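Local coordinates for protein cytochrome C' (Rubrivivax gelatinosus, PDB 2J8W) that binds heme c covalently, its high-spin iron lacking a sixth ligand, and is linked to electron transport, though its exact role is unknown, at residues T57-G62 with P73-D78; D87-A92 with G116-G121; G24-M29 with A110-T115; A46-L51 with D94-A99. All coordinates share one frame; numbering follows the deposited sequence. Where two conformers were deposited one is given.

Contact 1 (T57-G62 with P73-D78); sequences TAFGPG and PAVWSD
Trp76 reaches from the short helix 74-77 to the backbone of Phe59 and Gly60, and its indole can be followed outward from CB. At chi1 -64°, CG lies anti to the carbonyl carbon, and the ring extends toward the loop. The pyrrole side leads to NE1, flanked by CD1 and CE2, each 4.0 Å from Phe59 O. This nitrogen donates to Gly60 O at 3.2 Å, with an N-H...O angle of 145°, and more weakly to Phe59 O. The Gly60 oxygen is approached from above its carbonyl plane, and Thr63 OG1 also bonds to it. On the benzo side, CZ2 stands 4.1 Å from CD1 of Phe59, at the edge of that ring. One indole face carries Val75 CG1, centred 3.8 Å above the plane, and the same methyl lies 3.8 Å from Phe59 CD1, filling the corner between them. A leucine at Trp76 would probably leave both carbonyls without this N-H donor and take away the flat surface on which Val75 rests. Phe59 also packs edge-to-face with Phe82, and heme-binding Arg12 bonds to Ala58 O; the arrangement ties the loop after helix 38-52 to helix 74-77 at the edge of the cytochrome c' heme pocket, to which Phe59 belongs.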
loop_
_atom_site.group_PDB
_atom_site.type_symbol
_atom_site.label_atom_id
_atom_site.label_comp_id
_atom_site.label_asym_id
_atom_site.label_seq_id
_atom_site.Cartn_x
_atom_site.Cartn_y
_atom_site.Cartn_z
ATOM N N THR A 57 -1.144 -4.559 11.714
ATOM C CA THR A 57 -2.074 -5.671 11.753
ATOM C C THR A 57 -1.451 -6.988 11.335
ATOM O O THR A 57 -2.085 -8.031 11.392
ATOM C CB THR A 57 -3.316 -5.437 10.834
ATOM O OG1 THR A 57 -2.954 -5.534 9.449
ATOM C CG2 THR A 57 -4.040 -4.092 11.112
ATOM N N ALA A 58 -0.191 -6.951 10.933
ATOM C CA ALA A 58 0.502 -8.088 10.263
ATOM C C ALA A 58 1.736 -8.566 11.066
ATOM O O ALA A 58 2.689 -9.086 10.511
ATOM C CB ALA A 58 0.853 -7.714 8.839
ATOM N N PHE A 59 1.683 -8.388 12.385
ATOM C CA PHE A 59 2.709 -8.878 13.322
ATOM C C PHE A 59 2.079 -9.890 14.301
ATOM O O PHE A 59 2.393 -9.900 15.493
ATOM C CB PHE A 59 3.394 -7.750 14.103
ATOM C CG PHE A 59 4.286 -6.859 13.288
ATOM C CD1 PHE A 59 5.644 -7.108 13.200
ATOM C CD2 PHE A 59 3.776 -5.733 12.655
ATOM C CE1 PHE A 59 6.469 -6.257 12.489
ATOM C CE2 PHE A 59 4.588 -4.883 11.959
ATOM C CZ PHE A 59 5.919 -5.138 11.842
ATOM N N GLY A 60 1.205 -10.735 13.781
ATOM C CA GLY A 60 0.567 -11.754 14.575
ATOM C C GLY A 60 1.504 -12.839 15.035
ATOM O O GLY A 60 2.695 -12.875 14.701
ATOM N N PRO A 61 0.961 -13.780 15.835
ATOM C CA PRO A 61 1.754 -14.906 16.317
ATOM C C PRO A 61 2.423 -15.660 15.154
ATOM O O PRO A 61 1.773 -15.896 14.143
ATOM C CB PRO A 61 0.714 -15.772 17.038
ATOM C CG PRO A 61 -0.448 -14.966 17.201
ATOM C CD PRO A 61 -0.433 -13.818 16.321
ATOM N N GLY A 62 3.694 -16.007 15.318
ATOM C CA GLY A 62 4.403 -16.861 14.381
ATOM C C GLY A 62 4.871 -16.170 13.120
ATOM O O GLY A 62 5.318 -16.805 12.176
ATOM N N PRO A 73 13.104 -9.645 17.807
ATOM C CA PRO A 73 12.309 -10.504 18.695
ATOM C C PRO A 73 11.470 -9.719 19.691
ATOM O O PRO A 73 10.412 -10.188 20.086
ATOM C CB PRO A 73 13.377 -11.346 19.406
ATOM C CG PRO A 73 14.503 -11.368 18.494
ATOM C CD PRO A 73 14.507 -10.097 17.717
ATOM N N ALA A 74 11.957 -8.556 20.113
ATOM C CA ALA A 74 11.248 -7.714 21.074
ATOM C C ALA A 74 9.842 -7.337 20.626
ATOM O O ALA A 74 8.998 -7.012 21.470
ATOM C CB ALA A 74 12.038 -6.439 21.335
ATOM N N VAL A 75 9.581 -7.359 19.316
ATOM C CA VAL A 75 8.208 -7.133 18.858
ATOM C C VAL A 75 7.211 -8.050 19.557
ATOM O O VAL A 75 6.123 -7.613 19.941
ATOM C CB VAL A 75 8.111 -7.316 17.331
ATOM C CG1 VAL A 75 6.642 -7.315 16.880
ATOM C CG2 VAL A 75 8.859 -6.193 16.587
ATOM N N TRP A 76 7.601 -9.323 19.716
ATOM C CA TRP A 76 6.779 -10.358 20.379
ATOM C C TRP A 76 7.057 -10.516 21.872
ATOM O O TRP A 76 6.131 -10.704 22.616
ATOM C CB TRP A 76 6.916 -11.706 19.651
ATOM C CG TRP A 76 6.357 -11.599 18.260
ATOM C CD1 TRP A 76 5.059 -11.803 17.870
ATOM C CD2 TRP A 76 7.083 -11.212 17.096
ATOM N NE1 TRP A 76 4.938 -11.518 16.504
ATOM C CE2 TRP A 76 6.174 -11.190 16.020
ATOM C CE3 TRP A 76 8.411 -10.884 16.862
ATOM C CZ2 TRP A 76 6.566 -10.838 14.720
ATOM C CZ3 TRP A 76 8.789 -10.519 15.590
ATOM C CH2 TRP A 76 7.875 -10.530 14.534
ATOM N N SER A 77 8.293 -10.299 22.258
ATOM C CA SER A 77 8.680 -10.509 23.648
ATOM C C SER A 77 8.493 -9.231 24.491
ATOM O O SER A 77 8.428 -9.309 25.716
ATOM C CB SER A 77 10.088 -11.025 23.715
ATOM O OG SER A 77 10.972 -9.965 23.674
ATOM N N ASP A 78 8.368 -8.054 23.856
ATOM C CA ASP A 78 7.934 -6.824 24.551
ATOM C C ASP A 78 6.696 -6.272 23.846
ATOM O O ASP A 78 6.704 -5.147 23.273
ATOM C CB ASP A 78 9.040 -5.779 24.554
ATOM C CG ASP A 78 8.646 -4.472 25.238
ATOM O OD1 ASP A 78 7.668 -4.424 26.023
ATOM O OD2 ASP A 78 9.352 -3.483 24.961
#

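Contact 2 (D87-A92 with G116-G121); sequences DKFAAA and GGACKG. With HEC (heme c), chain C.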
loop_
_atom_site.group_PDB
_atom_site.type_symbol
_atom_site.label_atom_id
_atom_site.label_comp_id
_atom_site.label_asym_id
_atom_site.label_seq_id
_atom_site.Cartn_x
_atom_site.Cartn_y
_atom_site.Cartn_z
ATOM N N ASP A 87 0.783 2.898 19.102
ATOM C CA ASP A 87 -0.200 3.897 19.478
ATOM C C ASP A 87 0.340 5.311 19.367
ATOM O O ASP A 87 -0.408 6.209 19.001
ATOM C CB ASP A 87 -0.632 3.672 20.936
ATOM C CG ASP A 87 -1.537 2.459 21.124
ATOM O OD1 ASP A 87 -2.074 1.934 20.124
ATOM O OD2 ASP A 87 -1.767 2.056 22.306
ATOM N N LYS A 88 1.613 5.517 19.656
ATOM C CA LYS A 88 2.237 6.829 19.494
ATOM C C LYS A 88 2.225 7.224 18.013
ATOM O O LYS A 88 1.981 8.358 17.668
ATOM C CB LYS A 88 3.668 6.772 20.011
ATOM C CG LYS A 88 4.423 8.095 20.020
ATOM C CD LYS A 88 5.853 7.920 20.514
ATOM C CE LYS A 88 6.602 9.204 20.476
ATOM N NZ LYS A 88 6.326 10.012 21.666
ATOM N N PHE A 89 2.531 6.276 17.140
ATOM C CA PHE A 89 2.468 6.507 15.696
ATOM C C PHE A 89 1.035 6.839 15.273
ATOM O O PHE A 89 0.810 7.805 14.525
ATOM C CB PHE A 89 2.972 5.243 15.014
ATOM C CG PHE A 89 2.866 5.249 13.511
ATOM C CD1 PHE A 89 3.458 6.244 12.747
ATOM C CD2 PHE A 89 2.159 4.249 12.866
ATOM C CE1 PHE A 89 3.363 6.223 11.380
ATOM C CE2 PHE A 89 2.102 4.227 11.470
ATOM C CZ PHE A 89 2.707 5.209 10.753
ATOM N N ALA A 90 0.054 6.054 15.699
ATOM C CA ALA A 90 -1.327 6.331 15.292
ATOM C C ALA A 90 -1.780 7.735 15.722
ATOM O O ALA A 90 -2.494 8.451 14.989
ATOM C CB ALA A 90 -2.285 5.283 15.855
ATOM N N ALA A 91 -1.380 8.157 16.908
ATOM C CA ALA A 91 -1.745 9.488 17.388
ATOM C C ALA A 91 -1.123 10.585 16.530
ATOM O O ALA A 91 -1.782 11.582 16.226
ATOM C CB ALA A 91 -1.292 9.645 18.856
ATOM N N ALA A 92 0.134 10.404 16.139
ATOM C CA ALA A 92 0.829 11.364 15.292
ATOM C C ALA A 92 0.183 11.405 13.921
ATOM O O ALA A 92 0.009 12.477 13.360
ATOM C CB ALA A 92 2.307 10.997 15.202
ATOM N N GLY A 116 7.405 11.515 12.176
ATOM C CA GLY A 116 8.742 11.011 11.993
ATOM C C GLY A 116 9.381 10.538 13.284
ATOM O O GLY A 116 10.064 9.495 13.300
ATOM N N GLY A 117 9.159 11.270 14.373
ATOM C CA GLY A 117 9.642 10.820 15.690
ATOM C C GLY A 117 9.054 9.478 16.103
ATOM O O GLY A 117 9.730 8.640 16.706
ATOM N N ALA A 118 7.814 9.235 15.719
ATOM C CA ALA A 118 7.189 7.950 16.038
ATOM C C ALA A 118 7.781 6.825 15.178
ATOM O O ALA A 118 7.919 5.683 15.647
ATOM C CB ALA A 118 5.692 8.063 15.865
ATOM N N CYS A 119 8.095 7.098 13.911
ATOM C CA CYS A 119 8.761 6.082 13.091
ATOM C C CYS A 119 10.071 5.669 13.763
ATOM O O CYS A 119 10.315 4.484 13.990
ATOM C CB CYS A 119 9.108 6.574 11.684
ATOM S SG CYS A 119 7.881 7.495 10.752
ATOM N N LYS A 120 10.869 6.666 14.110
ATOM C CA LYS A 120 12.213 6.436 14.643
ATOM C C LYS A 120 12.137 5.759 15.993
ATOM O O LYS A 120 12.955 4.853 16.275
ATOM C CB LYS A 120 12.944 7.763 14.771
ATOM C CG LYS A 120 14.252 7.669 15.489
ATOM N N GLY A 121 11.181 6.151 16.827
ATOM C CA GLY A 121 11.106 5.589 18.182
ATOM C C GLY A 121 10.779 4.134 18.123
ATOM O O GLY A 121 11.336 3.358 18.895
HETATM FE FE HEC C . 8.784 1.061 10.086
HETATM C CHA HEC C . 10.118 -1.656 8.465
HETATM C CHB HEC C . 9.314 2.959 7.348
HETATM C CHC HEC C . 6.754 3.523 11.376
HETATM C CHD HEC C . 8.113 -0.889 12.810
HETATM N NA HEC C . 9.539 0.700 8.261
HETATM C C1A HEC C . 10.105 -0.467 7.773
HETATM C C2A HEC C . 10.647 -0.249 6.458
HETATM C C3A HEC C . 10.424 1.040 6.145
HETATM C C4A HEC C . 9.715 1.639 7.261
HETATM C CMA HEC C . 10.758 1.781 4.850
HETATM C CAA HEC C . 11.356 -1.299 5.609
HETATM C CBA HEC C . 10.384 -2.093 4.771
HETATM C CGA HEC C . 11.206 -3.021 3.823
HETATM O O1A HEC C . 12.460 -2.885 3.667
HETATM O O2A HEC C . 10.677 -3.973 3.170
HETATM N NB HEC C . 8.089 2.896 9.462
HETATM C C1B HEC C . 8.580 3.521 8.360
HETATM C C2B HEC C . 8.117 4.887 8.373
HETATM C C3B HEC C . 7.387 5.048 9.483
HETATM C C4B HEC C . 7.353 3.788 10.188
HETATM C CMB HEC C . 8.445 5.968 7.331
HETATM C CAB HEC C . 6.654 6.292 9.958
HETATM C CBB HEC C . 5.898 7.070 9.031
HETATM N NC HEC C . 7.646 1.252 11.694
HETATM C C1C HEC C . 6.917 2.361 12.101
HETATM C C2C HEC C . 6.375 2.187 13.427
HETATM C C3C HEC C . 6.741 0.945 13.831
HETATM C C4C HEC C . 7.563 0.358 12.778
HETATM C CMC HEC C . 5.515 3.219 14.157
HETATM C CAC HEC C . 6.410 0.225 15.178
HETATM C CBC HEC C . 5.307 0.610 15.922
HETATM N ND HEC C . 9.052 -0.924 10.550
HETATM C C1D HEC C . 8.754 -1.499 11.787
HETATM C C2D HEC C . 9.224 -2.866 11.803
HETATM C C3D HEC C . 9.810 -3.101 10.495
HETATM C C4D HEC C . 9.676 -1.859 9.743
HETATM C CMD HEC C . 9.121 -3.845 12.954
HETATM C CAD HEC C . 10.385 -4.384 9.968
HETATM C CBD HEC C . 9.279 -5.150 9.221
HETATM C CGD HEC C . 9.816 -6.494 8.748
HETATM O O1D HEC C . 9.104 -7.505 8.947
HETATM O O2D HEC C . 10.933 -6.548 8.118
#
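The phenyl ring of Phe89 takes the heme on one face and Ala118 at its edge. The meso carbon CHC of the heme sits 4.3 Å above the ring plane, displaced toward the rim, while the methyl of Ala118 lies near that plane. With chi1 175°, CG is trans to the backbone N, which carries the ring along the porphyrin border: the heme methyl CMC is 3.4 Å from Phe89 CG, and further out, CE1 is 3.6 Å from heme CBB.

The helices meet closely beside this ring. The CA atoms of Phe89 and Ala118 are 4.9 Å apart, and Ala118 CB presses against Phe89 CA at 3.6 Å, an approach that a side chain as small as alanine permits. Beyond it, the aliphatic part of Lys88 passes the same methyl, CG to Ala118 CB being 4.3 Å.

Next to Ala118, Cys119 SG is bonded to heme CAB at 1.9 Å. An alanine at Phe89 would probably open a gap beside the heme methyl and leave the thioether corner less firmly backed. Cys119 is the first cysteine of the Cys-Lys-Gly-Cys-His motif, completed by Cys122 and the iron ligand His123. Between the two segments the contact is apolar and the fit rests on shape, while helix 105-126 binds the heme covalently and through its iron and Phe89 of helix 79-102 packs hydrocarbon on its border.

Contact 3 (G24-M29 with A110-T115); sequences GRVAAM and AAVGET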
loop_
_atom_site.group_PDB
_atom_site.type_symbol
_atom_site.label_atom_id
_atom_site.label_comp_id
_atom_site.label_asym_id
_atom_site.label_seq_id
_atom_site.Cartn_x
_atom_site.Cartn_y
_atom_site.Cartn_z
ATOM N N GLY A 24 7.516 10.616 2.729
ATOM C CA GLY A 24 8.675 11.351 2.281
ATOM C C GLY A 24 8.348 12.513 1.367
ATOM O O GLY A 24 9.021 13.540 1.390
ATOM N N ARG A 25 7.293 12.375 0.561
ATOM C CA ARG A 25 6.862 13.474 -0.293
ATOM C C ARG A 25 6.378 14.652 0.535
ATOM O O ARG A 25 6.676 15.818 0.243
ATOM C CB ARG A 25 5.750 13.007 -1.239
ATOM C CG ARG A 25 6.189 11.925 -2.185
ATOM C CD ARG A 25 5.069 11.519 -3.120
ATOM N NE ARG A 25 5.261 10.169 -3.660
ATOM C CZ ARG A 25 4.663 9.704 -4.748
ATOM N NH1 ARG A 25 3.767 10.442 -5.360
ATOM N NH2 ARG A 25 4.905 8.475 -5.170
ATOM N N VAL A 26 5.638 14.345 1.596
ATOM C CA VAL A 26 5.159 15.396 2.493
ATOM C C VAL A 26 6.333 16.045 3.205
ATOM O O VAL A 26 6.403 17.273 3.335
ATOM C CB VAL A 26 4.108 14.857 3.493
ATOM C CG1 VAL A 26 3.521 15.989 4.335
ATOM C CG2 VAL A 26 2.975 14.107 2.749
ATOM N N ALA A 27 7.247 15.228 3.705
ATOM C CA ALA A 27 8.419 15.721 4.413
ATOM C C ALA A 27 9.235 16.634 3.517
ATOM O O ALA A 27 9.777 17.614 3.992
ATOM C CB ALA A 27 9.247 14.555 4.961
ATOM N N ALA A 28 9.357 16.294 2.238
ATOM C CA ALA A 28 10.119 17.147 1.312
ATOM C C ALA A 28 9.542 18.546 1.237
ATOM O O ALA A 28 10.272 19.537 1.169
ATOM C CB ALA A 28 10.236 16.506 -0.037
ATOM N N MET A 29 8.217 18.646 1.236
ATOM C CA MET A 29 7.583 19.964 1.267
ATOM C C MET A 29 7.815 20.657 2.638
ATOM O O MET A 29 8.150 21.832 2.701
ATOM C CB MET A 29 6.094 19.876 0.989
ATOM C CG MET A 29 5.797 19.557 -0.439
ATOM S SD MET A 29 4.003 19.457 -0.714
ATOM C CE MET A 29 3.959 19.202 -2.541
ATOM N N ALA A 110 4.598 20.549 11.763
ATOM C CA ALA A 110 4.668 20.082 13.139
ATOM C C ALA A 110 4.312 18.582 13.174
ATOM O O ALA A 110 4.930 17.781 13.855
ATOM C CB ALA A 110 3.745 20.870 14.052
ATOM N N ALA A 111 3.282 18.209 12.429
ATOM C CA ALA A 111 2.803 16.820 12.417
ATOM C C ALA A 111 3.787 15.903 11.693
ATOM O O ALA A 111 3.943 14.741 12.059
ATOM C CB ALA A 111 1.438 16.732 11.817
ATOM N N VAL A 112 4.484 16.411 10.675
ATOM C CA VAL A 112 5.560 15.633 10.042
ATOM C C VAL A 112 6.642 15.321 11.072
ATOM O O VAL A 112 7.143 14.193 11.160
ATOM C CB VAL A 112 6.137 16.363 8.830
ATOM C CG1 VAL A 112 7.508 15.802 8.414
ATOM C CG2 VAL A 112 5.164 16.324 7.676
ATOM N N GLY A 113 6.978 16.302 11.905
ATOM C CA GLY A 113 7.991 16.039 12.922
ATOM C C GLY A 113 7.562 15.009 13.938
ATOM O O GLY A 113 8.309 14.090 14.307
ATOM N N GLU A 114 6.334 15.153 14.392
ATOM C CA GLU A 114 5.805 14.195 15.390
ATOM C C GLU A 114 5.730 12.795 14.782
ATOM O O GLU A 114 6.063 11.773 15.412
ATOM C CB GLU A 114 4.429 14.681 15.862
ATOM C CG GLU A 114 3.870 13.978 17.073
ATOM C CD GLU A 114 2.725 14.738 17.762
ATOM O OE1 GLU A 114 2.156 15.679 17.173
ATOM O OE2 GLU A 114 2.367 14.367 18.906
ATOM N N THR A 115 5.244 12.709 13.549
ATOM C CA THR A 115 5.097 11.411 12.897
ATOM C C THR A 115 6.458 10.756 12.694
ATOM O O THR A 115 6.669 9.594 13.028
ATOM C CB THR A 115 4.328 11.547 11.571
ATOM O OG1 THR A 115 3.030 12.057 11.831
ATOM C CG2 THR A 115 4.165 10.205 10.891
#
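Ala27 and Val112 mark the closest backbone approach of two helical segments that run antiparallel, their CA atoms 6.3 Å apart. Residues 24-29 belong to helix 5-30 and residues 110-115 to helix 105-126, the first and last long helices of the chain. Val112 supplies the whole contact from its side, with a different methyl for each partner. CG1, trans to the backbone N at chi1 163°, rests on Ala27, 4.1 Å from its CB. CG2 turns the other way and meets Val26 CG1 at 3.7 Å, the two valines passing at a slant. The two methyls of Val112 thus straddle Val26 and Ala27.

One turn along, Thr115 has its hydroxyl tied to its own helix: OG1 donates to Ala111 O at 2.8 Å. The backbone N of Thr115 bonds to that same oxygen from the opposite face of its plane, so the carbonyl is gripped twice. Each valine also packs on a third helix, the buried Val26 on Ile45 of helix 38-52 and Val112 on Leu96 of helix 79-102. Nothing directional joins the two segments; apolar packing through Val112 links them, which suggests that side-chain shape largely sets their spacing here, while the threonine hydroxyl is satisfied within its helix.

Contact 4 (A46-L51 with D94-A99); sequences ALVSTL and DKLDAA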
loop_
_atom_site.group_PDB
_atom_site.type_symbol
_atom_site.label_atom_id
_atom_site.label_comp_id
_atom_site.label_asym_id
_atom_site.label_seq_id
_atom_site.Cartn_x
_atom_site.Cartn_y
_atom_site.Cartn_z
ATOM N N ALA A 46 -3.354 11.813 3.001
ATOM C CA ALA A 46 -4.499 10.910 3.031
ATOM C C ALA A 46 -4.049 9.475 2.774
ATOM O O ALA A 46 -4.537 8.532 3.410
ATOM C CB ALA A 46 -5.565 11.338 2.041
ATOM N N LEU A 47 -3.118 9.292 1.844
ATOM C CA LEU A 47 -2.578 7.969 1.570
ATOM C C LEU A 47 -1.783 7.436 2.765
ATOM O O LEU A 47 -1.946 6.287 3.134
ATOM C CB LEU A 47 -1.651 7.964 0.323
ATOM C CG LEU A 47 -2.269 7.939 -1.072
ATOM C CD1 LEU A 47 -1.304 8.215 -2.214
ATOM C CD2 LEU A 47 -2.899 6.564 -1.291
ATOM N N VAL A 48 -0.943 8.275 3.361
ATOM C CA VAL A 48 -0.227 7.858 4.573
ATOM C C VAL A 48 -1.210 7.407 5.629
ATOM O O VAL A 48 -1.035 6.387 6.260
ATOM C CB VAL A 48 0.707 8.980 5.080
ATOM C CG1 VAL A 48 1.236 8.642 6.457
ATOM C CG2 VAL A 48 1.848 9.221 4.090
ATOM N N SER A 49 -2.253 8.186 5.839
ATOM C CA SER A 49 -3.231 7.840 6.857
ATOM C C SER A 49 -3.888 6.492 6.589
ATOM O O SER A 49 -3.967 5.634 7.468
ATOM C CB SER A 49 -4.276 8.946 6.960
ATOM O OG SER A 49 -5.181 8.635 8.011
ATOM N N THR A 50 -4.358 6.292 5.377
ATOM C CA THR A 50 -4.938 5.000 4.994
ATOM C C THR A 50 -3.941 3.854 5.201
ATOM O O THR A 50 -4.248 2.816 5.802
ATOM C CB THR A 50 -5.419 5.082 3.559
ATOM O OG1 THR A 50 -6.467 6.059 3.505
ATOM C CG2 THR A 50 -5.907 3.733 2.993
ATOM N N LEU A 51 -2.748 4.029 4.664
ATOM C CA LEU A 51 -1.744 2.969 4.750
ATOM C C LEU A 51 -1.284 2.685 6.162
ATOM O O LEU A 51 -0.917 1.548 6.483
ATOM C CB LEU A 51 -0.541 3.332 3.873
ATOM C CG LEU A 51 -0.734 3.402 2.357
ATOM C CD1 LEU A 51 0.385 4.208 1.716
ATOM C CD2 LEU A 51 -0.834 2.015 1.762
ATOM N N ASP A 94 -2.885 10.757 13.205
ATOM C CA ASP A 94 -4.145 11.460 13.328
ATOM C C ASP A 94 -3.920 12.965 13.195
ATOM O O ASP A 94 -4.699 13.672 12.547
ATOM C CB ASP A 94 -4.789 11.186 14.696
ATOM C CG ASP A 94 -5.447 9.842 14.801
ATOM O OD1 ASP A 94 -5.674 9.197 13.766
ATOM O OD2 ASP A 94 -5.779 9.459 15.968
ATOM N N LYS A 95 -2.915 13.474 13.868
ATOM C CA LYS A 95 -2.580 14.889 13.745
ATOM C C LYS A 95 -2.150 15.264 12.339
ATOM O O LYS A 95 -2.485 16.343 11.857
ATOM C CB LYS A 95 -1.485 15.263 14.722
ATOM C CG LYS A 95 -1.894 15.173 16.146
ATOM C CD LYS A 95 -0.742 15.666 17.006
ATOM C CE LYS A 95 -1.154 16.261 18.317
ATOM N NZ LYS A 95 -0.036 17.096 18.831
ATOM N N LEU A 96 -1.406 14.391 11.679
ATOM C CA LEU A 96 -1.010 14.632 10.311
ATOM C C LEU A 96 -2.208 14.716 9.412
ATOM O O LEU A 96 -2.323 15.606 8.566
ATOM C CB LEU A 96 -0.051 13.546 9.815
ATOM C CG LEU A 96 0.587 13.740 8.434
ATOM C CD1 LEU A 96 1.553 14.939 8.411
ATOM C CD2 LEU A 96 1.287 12.437 8.002
ATOM N N ASP A 97 -3.139 13.786 9.579
ATOM C CA ASP A 97 -4.384 13.749 8.781
ATOM C C ASP A 97 -5.136 15.090 8.969
ATOM O O ASP A 97 -5.558 15.724 8.014
ATOM C CB ASP A 97 -5.203 12.492 9.242
ATOM C CG ASP A 97 -6.493 12.218 8.467
ATOM O OD1 ASP A 97 -7.318 13.100 8.407
ATOM O OD2 ASP A 97 -6.719 11.058 8.060
ATOM N N ALA A 98 -5.289 15.527 10.215
ATOM C CA ALA A 98 -5.995 16.760 10.503
ATOM C C ALA A 98 -5.288 17.945 9.835
ATOM O O ALA A 98 -5.923 18.849 9.274
ATOM C CB ALA A 98 -6.114 16.959 12.007
ATOM N N ALA A 99 -3.969 17.940 9.898
ATOM C CA ALA A 99 -3.171 19.002 9.300
ATOM C C ALA A 99 -3.353 19.046 7.787
ATOM O O ALA A 99 -3.426 20.117 7.193
ATOM C CB ALA A 99 -1.718 18.853 9.670
HETATM O O HOH W 1 -5.239 8.772 10.835
#
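Ser49 and Asp97 form the polar half of this contact; their CA atoms are 6.3 Å apart, where the antiparallel helices 38-52 and 79-102 meet. Ser49 OG donates to Asp97 OD2 at 2.9 Å and arrives on the anti lone pair, the one turned away from the other carboxylate oxygen. Both groups owe their position to extended first torsions: OG is opposite the backbone N at chi1 -177°, and the Asp97 carboxyl carbon likewise at -176°. Asp97 OD1 is engaged in a salt bridge with Lys101, and the lysine would probably stabilise the charged form of the acid.

A water-mediated link adds to the direct bond. Water 1 donates to Ser49 OG at 2.8 Å and to Asp94 OD1 at 3.0 Å. The serine hydroxyl therefore gives one hydrogen bond and accepts another, and the water draws in a carboxylate one helical turn before Asp97.

The apolar half is Val48 against Leu96, with CG1 of the valine 4.1 Å from CD2 of the leucine and the side chains crossing at about a right angle. Leu96 continues onto Ala111 of helix 105-126, and Val48 onto His22 of helix 5-30. From the same segment as Val48, Leu47, Thr50 and Leu51 pack against the second subunit. The contact joins two neighbouring antiparallel helices of the four-helix bundle of cytochrome c', a buried apolar pair beside a hydrogen-bonded one.

Contacts 2, 3 and 4 join the four long helices of the bundle, whereas contact 1 closes a loop onto a short helix near one end, about 17 Å from the chain centre to its own centre. Contact 2, centred about 7 Å from it, lies deepest; contact 4 is likewise buried and contact 3 partly so. Contacts 2 and 3 share helix 105-126 and contacts 2 and 4 share helix 79-102. Contacts 3 and 4 are joined by the salt bridge between Glu114 and Lys95. Chemistry follows place: hydrocarbon and a heme thioether in contact 2, plain apolar packing in contact 3, an indole N-H shared between two carbonyls, one bond weak, with aromatic packing in the partly buried contact 1, and a mixed seam with water in contact 4.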